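Side-chain contacts in decapping nuclease RAI1 (Candida albicans, PDB 5BUD), which hydrolyses the NAD cap from the 5' end of a subset of RNAs with the help of divalent metal ions, and binds and stimulates the exoribonuclease RAT1: residues K4-N9 and V333-T338; Y45-D50 and E193-K198; Y88-G93 and T384-S389; P310-N313 and K318-N321. All coordinates share one frame; numbering follows the deposited sequence.

Contact 1: residues K4-N9 and V333-T338; sequences KSLPLN and VDWLNT
A water ties Trp335 to the N-terminal strand: it accepts the indole N-H, with NE1 of Trp335 3.0 Å from the water oxygen, and gives a weak bond to the carbonyl O of Ser5. The water lies in the plane of the indole, at its edge, and the carbonyl O of Lys4 meets the same plane farther round, 3.8 Å from CZ2 of Trp335. Leu6 comes over one face. Its CB stands 3.8 Å from the centroid of the six-membered ring and only 11° off the ring normal, a CH-pi contact, while CD1 of Leu6 reaches on to the pyrrole side, 3.8 Å from CG of Trp335. With CG of Trp335 anti to its backbone N (chi1 177°), the indole leaves the helix toward the strand, and the Leu6 and Trp335 side chains pass each other head to tail. Lys4 adds its CG, 4.0 Å from CZ2 of Trp335, and beyond it bends off from the indole. Strand 4-5 pairs antiparallel with strand 359-364, and helix 322-339 packs here at the surface: Trp335 also touches Leu362 of that strand and Leu351 of strand 349-354, and Leu6 touches Val332 and Trp328, about one and two turns before Trp335.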
loop_
_atom_site.group_PDB
_atom_site.type_symbol
_atom_site.label_atom_id
_atom_site.label_comp_id
_atom_site.label_asym_id
_atom_site.label_seq_id
_atom_site.Cartn_x
_atom_site.Cartn_y
_atom_site.Cartn_z
ATOM N N LYS A 4 -15.717 13.027 17.900
ATOM C CA LYS A 4 -15.273 12.132 18.939
ATOM C C LYS A 4 -13.821 11.842 18.632
ATOM O O LYS A 4 -13.383 11.858 17.472
ATOM C CB LYS A 4 -16.186 10.902 18.963
ATOM C CG LYS A 4 -15.688 9.686 19.725
ATOM C CD LYS A 4 -16.838 8.927 20.374
ATOM C CE LYS A 4 -18.090 8.825 19.512
ATOM N NZ LYS A 4 -19.280 8.704 20.402
ATOM N N SER A 5 -13.028 11.701 19.675
ATOM C CA SER A 5 -11.627 11.553 19.461
ATOM C C SER A 5 -11.189 10.321 20.189
ATOM O O SER A 5 -11.797 9.921 21.170
ATOM C CB SER A 5 -10.864 12.792 19.905
ATOM O OG SER A 5 -11.052 13.009 21.270
ATOM N N LEU A 6 -10.184 9.680 19.620
ATOM C CA LEU A 6 -9.513 8.564 20.234
ATOM C C LEU A 6 -8.200 9.128 20.729
ATOM O O LEU A 6 -7.449 9.736 19.947
ATOM C CB LEU A 6 -9.253 7.457 19.200
ATOM C CG LEU A 6 -8.575 6.186 19.716
ATOM C CD1 LEU A 6 -9.480 5.420 20.667
ATOM C CD2 LEU A 6 -8.157 5.307 18.538
ATOM N N PRO A 7 -7.905 8.934 22.025
ATOM C CA PRO A 7 -6.619 9.409 22.501
ATOM C C PRO A 7 -5.478 8.756 21.703
ATOM O O PRO A 7 -5.555 7.567 21.403
ATOM C CB PRO A 7 -6.591 8.951 23.969
ATOM C CG PRO A 7 -8.042 8.853 24.373
ATOM C CD PRO A 7 -8.782 8.456 23.117
ATOM N N LEU A 8 -4.425 9.518 21.414
ATOM C CA LEU A 8 -3.298 9.018 20.653
ATOM C C LEU A 8 -2.528 7.955 21.405
ATOM O O LEU A 8 -1.813 7.176 20.792
ATOM C CB LEU A 8 -2.340 10.136 20.307
ATOM C CG LEU A 8 -2.833 11.193 19.334
ATOM C CD1 LEU A 8 -1.638 12.066 18.974
ATOM C CD2 LEU A 8 -3.446 10.533 18.108
ATOM N N ASN A 9 -2.673 7.904 22.729
ATOM C CA ASN A 9 -1.950 6.880 23.494
ATOM C C ASN A 9 -2.776 5.603 23.674
ATOM O O ASN A 9 -2.366 4.706 24.394
ATOM C CB ASN A 9 -1.518 7.435 24.848
ATOM C CG ASN A 9 -2.691 7.915 25.684
ATOM O OD1 ASN A 9 -3.775 7.316 25.695
ATOM N ND2 ASN A 9 -2.487 9.010 26.378
ATOM N N VAL A 333 -8.949 0.329 14.985
ATOM C CA VAL A 333 -9.977 -0.401 14.207
ATOM C C VAL A 333 -11.129 -0.898 15.084
ATOM O O VAL A 333 -12.288 -0.884 14.653
ATOM C CB VAL A 333 -9.398 -1.567 13.375
ATOM C CG1 VAL A 333 -8.377 -1.018 12.378
ATOM C CG2 VAL A 333 -8.812 -2.641 14.281
ATOM N N ASP A 334 -10.826 -1.318 16.313
ATOM C CA ASP A 334 -11.881 -1.580 17.275
ATOM C C ASP A 334 -12.749 -0.328 17.559
ATOM O O ASP A 334 -13.964 -0.432 17.665
ATOM C CB ASP A 334 -11.320 -2.131 18.584
ATOM C CG ASP A 334 -12.427 -2.575 19.523
ATOM O OD1 ASP A 334 -13.020 -3.661 19.301
ATOM O OD2 ASP A 334 -12.729 -1.809 20.453
ATOM N N TRP A 335 -12.127 0.841 17.656
ATOM C CA TRP A 335 -12.857 2.101 17.890
ATOM C C TRP A 335 -13.779 2.381 16.701
ATOM O O TRP A 335 -14.995 2.580 16.878
ATOM C CB TRP A 335 -11.848 3.231 18.142
ATOM C CG TRP A 335 -12.393 4.613 18.342
ATOM C CD1 TRP A 335 -13.108 5.084 19.418
ATOM C CD2 TRP A 335 -12.194 5.728 17.472
ATOM N NE1 TRP A 335 -13.371 6.418 19.254
ATOM C CE2 TRP A 335 -12.830 6.837 18.063
ATOM C CE3 TRP A 335 -11.541 5.895 16.247
ATOM C CZ2 TRP A 335 -12.837 8.102 17.462
ATOM C CZ3 TRP A 335 -11.558 7.160 15.641
ATOM C CH2 TRP A 335 -12.201 8.244 16.257
ATOM N N LEU A 336 -13.248 2.303 15.487
ATOM C CA LEU A 336 -14.100 2.461 14.306
ATOM C C LEU A 336 -15.260 1.444 14.288
ATOM O O LEU A 336 -16.386 1.786 13.916
ATOM C CB LEU A 336 -13.294 2.319 13.021
ATOM C CG LEU A 336 -12.243 3.374 12.738
ATOM C CD1 LEU A 336 -11.373 2.930 11.566
ATOM C CD2 LEU A 336 -12.899 4.719 12.469
ATOM N N ASN A 337 -14.973 0.219 14.698
ATOM C CA ASN A 337 -15.942 -0.872 14.623
ATOM C C ASN A 337 -17.065 -0.797 15.659
ATOM O O ASN A 337 -18.091 -1.434 15.474
ATOM C CB ASN A 337 -15.235 -2.228 14.742
ATOM C CG ASN A 337 -16.114 -3.385 14.304
ATOM O OD1 ASN A 337 -16.693 -3.369 13.209
ATOM N ND2 ASN A 337 -16.249 -4.380 15.165
ATOM N N THR A 338 -16.876 -0.050 16.739
ATOM C CA THR A 338 -17.898 0.050 17.802
ATOM C C THR A 338 -18.513 1.452 17.929
ATOM O O THR A 338 -19.487 1.640 18.656
ATOM C CB THR A 338 -17.305 -0.389 19.159
ATOM O OG1 THR A 338 -16.162 0.400 19.455
ATOM C CG2 THR A 338 -16.866 -1.847 19.108
HETATM O O HOH W 1 -14.346 7.767 21.745
#

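Contact 2: residues Y45-D50 and E193-K198; sequences YYYLPD and ENRNKK
Arg195 meets the backbone of Tyr47 with both terminal nitrogens of its guanidinium. NH1 of Arg195 gives the stronger bond, 2.7 Å to the carbonyl O of Tyr47 with an N-H...O angle of 154°; NH2 of Arg195 adds a weak, more bent one of 3.0 Å to the same oxygen. The acceptor lies almost exactly in the guanidinium plane, and NH1 in turn lies in the carbonyl plane, so the two groups meet edge-on and a single oxygen sits in the fork between two N-H groups. CG of Arg195 is anti to its carbonyl carbon (chi1 -76°), and a bend at chi3 brings the guanidinium to this oxygen.

The ring of Tyr47 crosses the arginine at about a right angle. CD1 of Tyr47 is 3.7 Å from NH2 of Arg195, with ring and guanidinium planes 35° apart, an oblique approach rather than a stack. CD of Pro49 lies over one face of the Tyr47 ring, 3.9 Å above its plane and toward the rim, and the ring also meets Trp184.

In the next shell NE of Arg195 bonds to the carbonyl O of Ile192 and NH1 to that of Thr179; with the Tyr47 carbonyl, these anchors hold the guanidinium's orientation. Tyr47 is positioned by a backbone bond to Ala178. The buried arginine thereby joins the chain following strand 45-46, its antiparallel partner strand 179-180 and the loop after helix 189-193. Its side chain lies about 9 Å from that of the metal-binding Glu175, placing this carbonyl-binding arginine at the periphery of the PD-(D/E)XK nuclease active site.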
loop_
_atom_site.group_PDB
_atom_site.type_symbol
_atom_site.label_atom_id
_atom_site.label_comp_id
_atom_site.label_asym_id
_atom_site.label_seq_id
_atom_site.Cartn_x
_atom_site.Cartn_y
_atom_site.Cartn_z
ATOM N N TYR A 45 7.093 -12.169 -12.052
ATOM C CA TYR A 45 7.863 -13.061 -11.201
ATOM C C TYR A 45 9.247 -12.479 -10.992
ATOM O O TYR A 45 9.811 -11.861 -11.893
ATOM C CB TYR A 45 7.931 -14.466 -11.834
ATOM C CG TYR A 45 6.560 -15.071 -11.940
ATOM C CD1 TYR A 45 5.700 -14.748 -13.006
ATOM C CD2 TYR A 45 6.073 -15.878 -10.924
ATOM C CE1 TYR A 45 4.413 -15.269 -13.058
ATOM C CE2 TYR A 45 4.799 -16.391 -10.961
ATOM C CZ TYR A 45 3.974 -16.085 -12.030
ATOM O OH TYR A 45 2.726 -16.605 -12.015
ATOM N N TYR A 46 9.788 -12.659 -9.791
ATOM C CA TYR A 46 11.094 -12.127 -9.458
ATOM C C TYR A 46 12.170 -12.928 -10.186
ATOM O O TYR A 46 12.147 -14.146 -10.146
ATOM C CB TYR A 46 11.356 -12.220 -7.928
ATOM C CG TYR A 46 12.630 -11.547 -7.542
ATOM C CD1 TYR A 46 12.721 -10.172 -7.541
ATOM C CD2 TYR A 46 13.780 -12.280 -7.261
ATOM C CE1 TYR A 46 13.913 -9.528 -7.221
ATOM C CE2 TYR A 46 14.983 -11.640 -6.952
ATOM C CZ TYR A 46 15.026 -10.262 -6.910
ATOM O OH TYR A 46 16.199 -9.582 -6.623
ATOM N N TYR A 47 13.087 -12.243 -10.844
ATOM C CA TYR A 47 14.241 -12.890 -11.476
ATOM C C TYR A 47 15.395 -11.908 -11.673
ATOM O O TYR A 47 15.355 -11.047 -12.566
ATOM C CB TYR A 47 13.852 -13.534 -12.824
ATOM C CG TYR A 47 14.966 -14.386 -13.401
ATOM C CD1 TYR A 47 15.726 -13.945 -14.473
ATOM C CD2 TYR A 47 15.285 -15.612 -12.831
ATOM C CE1 TYR A 47 16.748 -14.723 -14.999
ATOM C CE2 TYR A 47 16.315 -16.388 -13.333
ATOM C CZ TYR A 47 17.043 -15.934 -14.415
ATOM O OH TYR A 47 18.081 -16.698 -14.912
ATOM N N LEU A 48 16.420 -12.020 -10.817
ATOM C CA LEU A 48 17.572 -11.122 -10.871
ATOM C C LEU A 48 18.842 -11.836 -10.346
ATOM O O LEU A 48 19.134 -11.791 -9.149
ATOM C CB LEU A 48 17.300 -9.861 -10.051
ATOM C CG LEU A 48 18.342 -8.767 -10.194
ATOM C CD1 LEU A 48 18.557 -8.439 -11.663
ATOM C CD2 LEU A 48 17.919 -7.533 -9.407
ATOM N N PRO A 49 19.536 -12.566 -11.231
ATOM C CA PRO A 49 20.760 -13.298 -10.857
ATOM C C PRO A 49 21.918 -12.362 -10.494
ATOM O O PRO A 49 22.064 -11.290 -11.079
ATOM C CB PRO A 49 21.120 -14.076 -12.134
ATOM C CG PRO A 49 19.892 -14.037 -13.006
ATOM C CD PRO A 49 19.179 -12.764 -12.648
ATOM N N ASP A 50 22.760 -12.799 -9.572
ATOM C CA ASP A 50 23.963 -12.043 -9.198
ATOM C C ASP A 50 24.801 -11.623 -10.378
ATOM O O ASP A 50 25.322 -10.518 -10.397
ATOM C CB ASP A 50 24.814 -12.863 -8.258
ATOM C CG ASP A 50 24.206 -12.969 -6.900
ATOM O OD1 ASP A 50 23.220 -12.250 -6.634
ATOM O OD2 ASP A 50 24.708 -13.774 -6.103
ATOM N N GLU A 193 17.046 -11.159 -21.211
ATOM C CA GLU A 193 18.177 -10.299 -21.561
ATOM C C GLU A 193 17.745 -8.883 -21.914
ATOM O O GLU A 193 18.464 -7.931 -21.621
ATOM C CB GLU A 193 18.983 -10.887 -22.730
ATOM C CG GLU A 193 19.823 -12.105 -22.384
ATOM C CD GLU A 193 20.671 -12.574 -23.564
ATOM O OE1 GLU A 193 20.117 -12.773 -24.669
ATOM O OE2 GLU A 193 21.898 -12.747 -23.390
ATOM N N ASN A 194 16.577 -8.747 -22.537
ATOM C CA ASN A 194 16.129 -7.458 -23.067
ATOM C C ASN A 194 15.479 -6.509 -22.047
ATOM O O ASN A 194 14.953 -5.456 -22.425
ATOM C CB ASN A 194 15.142 -7.689 -24.211
ATOM C CG ASN A 194 15.776 -8.385 -25.403
ATOM O OD1 ASN A 194 16.994 -8.597 -25.456
ATOM N ND2 ASN A 194 14.939 -8.766 -26.366
ATOM N N ARG A 195 15.500 -6.877 -20.769
ATOM C CA ARG A 195 14.758 -6.131 -19.753
ATOM C C ARG A 195 15.285 -4.749 -19.541
ATOM O O ARG A 195 14.521 -3.817 -19.338
ATOM C CB ARG A 195 14.787 -6.885 -18.435
ATOM C CG ARG A 195 13.839 -8.041 -18.472
ATOM C CD ARG A 195 13.758 -8.679 -17.133
ATOM N NE ARG A 195 15.043 -9.257 -16.741
ATOM C CZ ARG A 195 15.247 -9.849 -15.576
ATOM N NH1 ARG A 195 14.253 -9.937 -14.706
ATOM N NH2 ARG A 195 16.428 -10.376 -15.293
ATOM N N ASN A 196 16.602 -4.612 -19.607
ATOM C CA ASN A 196 17.257 -3.329 -19.387
ATOM C C ASN A 196 16.931 -2.322 -20.496
ATOM O O ASN A 196 17.163 -1.132 -20.331
ATOM C CB ASN A 196 18.774 -3.524 -19.278
ATOM C CG ASN A 196 19.477 -2.387 -18.545
ATOM O OD1 ASN A 196 18.856 -1.621 -17.798
ATOM N ND2 ASN A 196 20.798 -2.281 -18.744
ATOM N N LYS A 197 16.393 -2.787 -21.625
ATOM C CA LYS A 197 15.993 -1.872 -22.714
ATOM C C LYS A 197 14.486 -1.624 -22.756
ATOM O O LYS A 197 14.023 -0.738 -23.447
ATOM C CB LYS A 197 16.454 -2.412 -24.071
ATOM C CG LYS A 197 17.967 -2.381 -24.256
ATOM C CD LYS A 197 18.405 -3.281 -25.409
ATOM C CE LYS A 197 19.922 -3.319 -25.575
ATOM N NZ LYS A 197 20.506 -2.018 -26.019
ATOM N N LYS A 198 13.717 -2.421 -22.021
ATOM C CA LYS A 198 12.260 -2.275 -22.012
ATOM C C LYS A 198 11.877 -0.882 -21.507
ATOM O O LYS A 198 12.509 -0.353 -20.594
ATOM C CB LYS A 198 11.665 -3.371 -21.128
ATOM C CG LYS A 198 10.192 -3.630 -21.312
ATOM C CD LYS A 198 9.649 -4.507 -20.190
ATOM C CE LYS A 198 10.421 -5.800 -20.026
ATOM N NZ LYS A 198 9.657 -6.788 -19.207
#

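Contact 3: residues Y88-G93 and T384-S389; sequences YETSEG and TEWRQS
Helices 88-92 and 384-389 run nearly parallel, their N-to-C directions 19° apart and their axes 11.6 Å from each other at closest approach, with Thr90 and Trp386 nearest in CA position. Glu89 bridges this gap with its carboxylate. OE1 of Glu89 accepts two bonds: the indole N-H of Trp386, NE1 to OE1 2.8 Å, arrives on the anti side, whereas NE of Arg387, 2.9 Å from OE1, is met by the oxygen's syn lone pair. OE2 of Glu89 takes NH2 of Arg387 at 2.9 Å, again on its syn side, though the oxygen is tilted from the guanidinium plane. Arg387 thus holds the carboxylate side-on, one nitrogen to each oxygen, in a bidentate salt bridge, and the indole adds a third donor that helps fix the rotation of the group.

Trp386 gets its NE1 there because its CG lies anti to the backbone N (chi1 161°), which swings the indole across to the other helix. Over one face of the ring lies OG1 of Thr90, 3.5 Å from CZ3 of Trp386; that hydroxyl bonds back to the carbonyl O of Ile86. CB of Glu89 is 3.6 Å from NE1 of Trp386, so the base of the same side chain also packs by the indole.

The polar network continues outward: Arg387 also forms a salt bridge to Asp129 and bonds to Gln131, while OE2 of Glu89 accepts from the backbone N of Ile96. Helix 78-92 ends in a Schellman motif at Gly93, and the whole is a helix-helix contact built round a buried ion pair, joining the C-terminal helix to helix 78-92.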
loop_
_atom_site.group_PDB
_atom_site.type_symbol
_atom_site.label_atom_id
_atom_site.label_comp_id
_atom_site.label_asym_id
_atom_site.label_seq_id
_atom_site.Cartn_x
_atom_site.Cartn_y
_atom_site.Cartn_z
ATOM N N TYR A 88 -16.825 -10.988 -7.865
ATOM C CA TYR A 88 -16.507 -12.053 -6.921
ATOM C C TYR A 88 -17.732 -12.483 -6.170
ATOM O O TYR A 88 -17.999 -13.667 -6.028
ATOM C CB TYR A 88 -15.427 -11.587 -5.918
ATOM C CG TYR A 88 -15.048 -12.612 -4.850
ATOM C CD1 TYR A 88 -14.302 -13.751 -5.169
ATOM C CD2 TYR A 88 -15.398 -12.417 -3.519
ATOM C CE1 TYR A 88 -13.950 -14.681 -4.191
ATOM C CE2 TYR A 88 -15.047 -13.333 -2.532
ATOM C CZ TYR A 88 -14.333 -14.461 -2.872
ATOM O OH TYR A 88 -13.997 -15.344 -1.878
ATOM N N GLU A 89 -18.468 -11.520 -5.631
ATOM C CA GLU A 89 -19.613 -11.833 -4.808
ATOM C C GLU A 89 -20.727 -12.502 -5.634
ATOM O O GLU A 89 -21.491 -13.279 -5.097
ATOM C CB GLU A 89 -20.131 -10.572 -4.115
ATOM C CG GLU A 89 -19.171 -9.964 -3.075
ATOM C CD GLU A 89 -19.757 -8.752 -2.343
ATOM O OE1 GLU A 89 -20.700 -8.093 -2.874
ATOM O OE2 GLU A 89 -19.290 -8.464 -1.205
ATOM N N THR A 90 -20.817 -12.169 -6.921
ATOM C CA THR A 90 -21.823 -12.753 -7.794
ATOM C C THR A 90 -21.484 -14.244 -7.939
ATOM O O THR A 90 -22.365 -15.083 -7.771
ATOM C CB THR A 90 -21.935 -12.002 -9.146
ATOM O OG1 THR A 90 -22.447 -10.679 -8.927
ATOM C CG2 THR A 90 -22.881 -12.732 -10.111
ATOM N N SER A 91 -20.198 -14.560 -8.150
ATOM C CA SER A 91 -19.705 -15.960 -8.168
ATOM C C SER A 91 -19.977 -16.743 -6.897
ATOM O O SER A 91 -20.317 -17.917 -6.951
ATOM C CB SER A 91 -18.200 -16.016 -8.403
ATOM O OG SER A 91 -17.904 -15.994 -9.768
ATOM N N GLU A 92 -19.798 -16.101 -5.756
ATOM C CA GLU A 92 -20.011 -16.750 -4.467
ATOM C C GLU A 92 -21.473 -16.800 -4.045
ATOM O O GLU A 92 -21.812 -17.533 -3.115
ATOM C CB GLU A 92 -19.225 -16.007 -3.391
ATOM C CG GLU A 92 -17.715 -16.075 -3.588
ATOM C CD GLU A 92 -17.168 -17.450 -3.282
ATOM O OE1 GLU A 92 -17.430 -17.947 -2.185
ATOM O OE2 GLU A 92 -16.478 -18.029 -4.142
ATOM N N GLY A 93 -22.324 -16.007 -4.705
ATOM C CA GLY A 93 -23.744 -15.897 -4.353
ATOM C C GLY A 93 -23.997 -15.195 -3.035
ATOM O O GLY A 93 -25.048 -15.364 -2.409
ATOM N N THR A 384 -24.401 -0.612 -5.207
ATOM C CA THR A 384 -25.565 -0.510 -4.316
ATOM C C THR A 384 -26.713 -1.439 -4.783
ATOM O O THR A 384 -27.305 -2.172 -3.973
ATOM C CB THR A 384 -26.031 0.956 -4.124
ATOM O OG1 THR A 384 -26.419 1.540 -5.380
ATOM C CG2 THR A 384 -24.901 1.814 -3.522
ATOM N N GLU A 385 -26.983 -1.440 -6.087
ATOM C CA GLU A 385 -28.020 -2.322 -6.650
ATOM C C GLU A 385 -27.677 -3.776 -6.421
ATOM O O GLU A 385 -28.527 -4.553 -5.987
ATOM C CB GLU A 385 -28.193 -2.107 -8.149
ATOM C CG GLU A 385 -29.351 -2.897 -8.710
ATOM C CD GLU A 385 -29.525 -2.746 -10.207
ATOM O OE1 GLU A 385 -29.211 -1.678 -10.765
ATOM O OE2 GLU A 385 -29.999 -3.717 -10.814
ATOM N N TRP A 386 -26.432 -4.153 -6.730
ATOM C CA TRP A 386 -26.002 -5.522 -6.451
ATOM C C TRP A 386 -26.292 -5.892 -4.997
ATOM O O TRP A 386 -26.898 -6.928 -4.732
ATOM C CB TRP A 386 -24.522 -5.751 -6.783
ATOM C CG TRP A 386 -23.966 -6.970 -6.081
ATOM C CD1 TRP A 386 -23.029 -6.991 -5.070
ATOM C CD2 TRP A 386 -24.350 -8.342 -6.294
ATOM N NE1 TRP A 386 -22.807 -8.293 -4.650
ATOM C CE2 TRP A 386 -23.597 -9.138 -5.383
ATOM C CE3 TRP A 386 -25.253 -8.977 -7.158
ATOM C CZ2 TRP A 386 -23.712 -10.524 -5.332
ATOM C CZ3 TRP A 386 -25.375 -10.366 -7.091
ATOM C CH2 TRP A 386 -24.605 -11.120 -6.185
ATOM N N ARG A 387 -25.871 -5.065 -4.051
ATOM C CA ARG A 387 -26.056 -5.429 -2.634
ATOM C C ARG A 387 -27.537 -5.466 -2.164
ATOM O O ARG A 387 -27.937 -6.323 -1.330
ATOM C CB ARG A 387 -25.231 -4.530 -1.707
ATOM C CG ARG A 387 -23.719 -4.760 -1.796
ATOM C CD ARG A 387 -23.333 -6.139 -1.256
ATOM N NE ARG A 387 -21.902 -6.267 -1.006
ATOM C CZ ARG A 387 -21.275 -5.834 0.088
ATOM N NH1 ARG A 387 -21.936 -5.210 1.045
ATOM N NH2 ARG A 387 -19.958 -6.005 0.202
ATOM N N GLN A 388 -28.336 -4.541 -2.689
ATOM C CA GLN A 388 -29.776 -4.520 -2.403
ATOM C C GLN A 388 -30.447 -5.784 -2.929
ATOM O O GLN A 388 -31.382 -6.282 -2.308
ATOM C CB GLN A 388 -30.445 -3.294 -3.020
ATOM C CG GLN A 388 -30.090 -1.992 -2.320
ATOM C CD GLN A 388 -30.218 -0.781 -3.228
ATOM O OE1 GLN A 388 -30.584 -0.893 -4.409
ATOM N NE2 GLN A 388 -29.884 0.381 -2.693
ATOM N N SER A 389 -29.945 -6.301 -4.049
ATOM C CA SER A 389 -30.486 -7.523 -4.678
ATOM C C SER A 389 -30.320 -8.811 -3.865
ATOM O O SER A 389 -31.091 -9.749 -4.057
ATOM C CB SER A 389 -29.870 -7.745 -6.062
ATOM O OG SER A 389 -28.638 -8.443 -5.982
#

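Contact 4: residues P310-N313 and K318-N321; sequences PLTN and KKIN
The loop between helices 302-307 and 322-339 folds back on itself here, and a lysine amino group ties its two arms together. NZ of Lys319 donates to the carbonyl O of Thr312 at 3.2 Å, coming from well above the carbonyl plane, 53° out of it, rather than along a lone pair. The hydroxyl OG1 of Thr312 lies closer still, 2.9 Å from NZ of Lys319, so carbonyl and hydroxyl of one residue both face the same ammonium group.

The shape of the lysine explains the reach. CG of Lys319 is anti to the backbone N (chi1 166°), one bend follows at chi2, and the rest runs extended, bringing CD to 3.2 Å from the carbonyl O of Thr312 on its way to the tip. The two side chains meet at a slant. CD of Lys319 also passes 4.4 Å from CA of Asn313, whose own side chain is directed away, and the chain touches Ala314 as well.

The stronger polar partner of both groups is Glu262. NZ of Lys319 forms a salt bridge with OE1 of Glu262, and OG1 of Thr312 hydrogen-bonds to OE2, so the carboxylate spans the two arms; NZ also donates to the carbonyl O of Ile306. With the Glu262 carboxylate and two backbone carbonyls as partners, the amino group is probably kept charged.

Glu262 belongs to helix 255-275, whose Val258 touches Thr312 and whose Phe266 touches Ile320. At the end of the loop, Asn321 caps the start of helix 322-339, where its OD1 accepts from the backbone N of Asn324.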
loop_
_atom_site.group_PDB
_atom_site.type_symbol
_atom_site.label_atom_id
_atom_site.label_comp_id
_atom_site.label_asym_id
_atom_site.label_seq_id
_atom_site.Cartn_x
_atom_site.Cartn_y
_atom_site.Cartn_z
ATOM N N PRO A 310 21.966 -2.510 17.409
ATOM C CA PRO A 310 22.690 -1.772 18.425
ATOM C C PRO A 310 22.888 -0.283 18.097
ATOM O O PRO A 310 23.087 0.503 19.010
ATOM C CB PRO A 310 24.021 -2.517 18.531
ATOM C CG PRO A 310 24.179 -3.222 17.247
ATOM C CD PRO A 310 22.803 -3.552 16.779
ATOM N N LEU A 311 22.795 0.097 16.821
ATOM C CA LEU A 311 22.965 1.482 16.422
ATOM C C LEU A 311 21.722 2.350 16.520
ATOM O O LEU A 311 21.851 3.558 16.475
ATOM C CB LEU A 311 23.495 1.566 14.987
ATOM C CG LEU A 311 24.759 0.768 14.678
ATOM C CD1 LEU A 311 25.332 1.205 13.339
ATOM C CD2 LEU A 311 25.785 0.961 15.780
ATOM N N THR A 312 20.523 1.788 16.673
ATOM C CA THR A 312 19.349 2.638 16.564
ATOM C C THR A 312 18.544 2.758 17.833
ATOM O O THR A 312 17.323 2.776 17.787
ATOM C CB THR A 312 18.439 2.135 15.438
ATOM O OG1 THR A 312 18.084 0.770 15.700
ATOM C CG2 THR A 312 19.159 2.234 14.121
ATOM N N ASN A 313 19.201 2.872 18.980
ATOM C CA ASN A 313 18.443 3.131 20.197
ATOM C C ASN A 313 17.983 4.580 20.330
ATOM O O ASN A 313 18.591 5.501 19.784
ATOM C CB ASN A 313 19.181 2.655 21.443
ATOM C CG ASN A 313 18.988 1.172 21.671
ATOM O OD1 ASN A 313 18.241 0.768 22.554
ATOM N ND2 ASN A 313 19.609 0.352 20.832
ATOM N N LYS A 318 10.398 7.341 21.162
ATOM C CA LYS A 318 10.881 7.530 19.785
ATOM C C LYS A 318 11.393 6.267 19.068
ATOM O O LYS A 318 11.464 6.246 17.856
ATOM C CB LYS A 318 11.959 8.621 19.722
ATOM C CG LYS A 318 11.457 9.942 19.136
ATOM C CD LYS A 318 12.516 11.048 19.117
ATOM C CE LYS A 318 13.811 10.647 18.415
ATOM N NZ LYS A 318 13.600 10.069 17.059
ATOM N N LYS A 319 11.761 5.232 19.804
ATOM C CA LYS A 319 12.327 4.008 19.204
ATOM C C LYS A 319 11.220 3.185 18.557
ATOM O O LYS A 319 10.258 2.820 19.224
ATOM C CB LYS A 319 13.056 3.177 20.279
ATOM C CG LYS A 319 13.395 1.743 19.885
ATOM C CD LYS A 319 14.472 1.675 18.830
ATOM C CE LYS A 319 14.575 0.281 18.228
ATOM N NZ LYS A 319 15.585 0.168 17.122
ATOM N N ILE A 320 11.333 2.923 17.256
ATOM C CA ILE A 320 10.348 2.078 16.556
ATOM C C ILE A 320 10.199 0.696 17.210
ATOM O O ILE A 320 11.161 -0.018 17.396
ATOM C CB ILE A 320 10.679 1.896 15.047
ATOM C CG1 ILE A 320 10.453 3.219 14.311
ATOM C CG2 ILE A 320 9.778 0.827 14.436
ATOM C CD1 ILE A 320 11.087 3.290 12.933
ATOM N N ASN A 321 8.968 0.363 17.555
ATOM C CA ASN A 321 8.597 -0.940 18.071
ATOM C C ASN A 321 7.329 -1.444 17.381
ATOM O O ASN A 321 6.238 -0.858 17.507
ATOM C CB ASN A 321 8.350 -0.845 19.564
ATOM C CG ASN A 321 7.974 -2.172 20.163
ATOM O OD1 ASN A 321 6.841 -2.609 20.049
ATOM N ND2 ASN A 321 8.931 -2.827 20.812
#

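The four contacts lie 22 to 26 Å from the centre of the chain, measured to their own centres, and none touches another. Contact 1 and contact 4 both involve the neighbourhood of helix 322-339: contact 4 comes just before its start and contact 1 lies near its end, their centres 27 Å apart. Contacts 1 and 2 sit on opposite sides of the chain's centre, their centres 46 Å apart, as do contacts 3 and 4, with centres 47 Å apart. Along the sequence contact 3 interleaves with both contacts 1 and 2. Contact 2 is about 13 Å from a bound manganese ion, measured from the side chain of Arg195. The bound RNA is about 11 Å from contact 4 and 24 Å from contact 3 by nearest atoms.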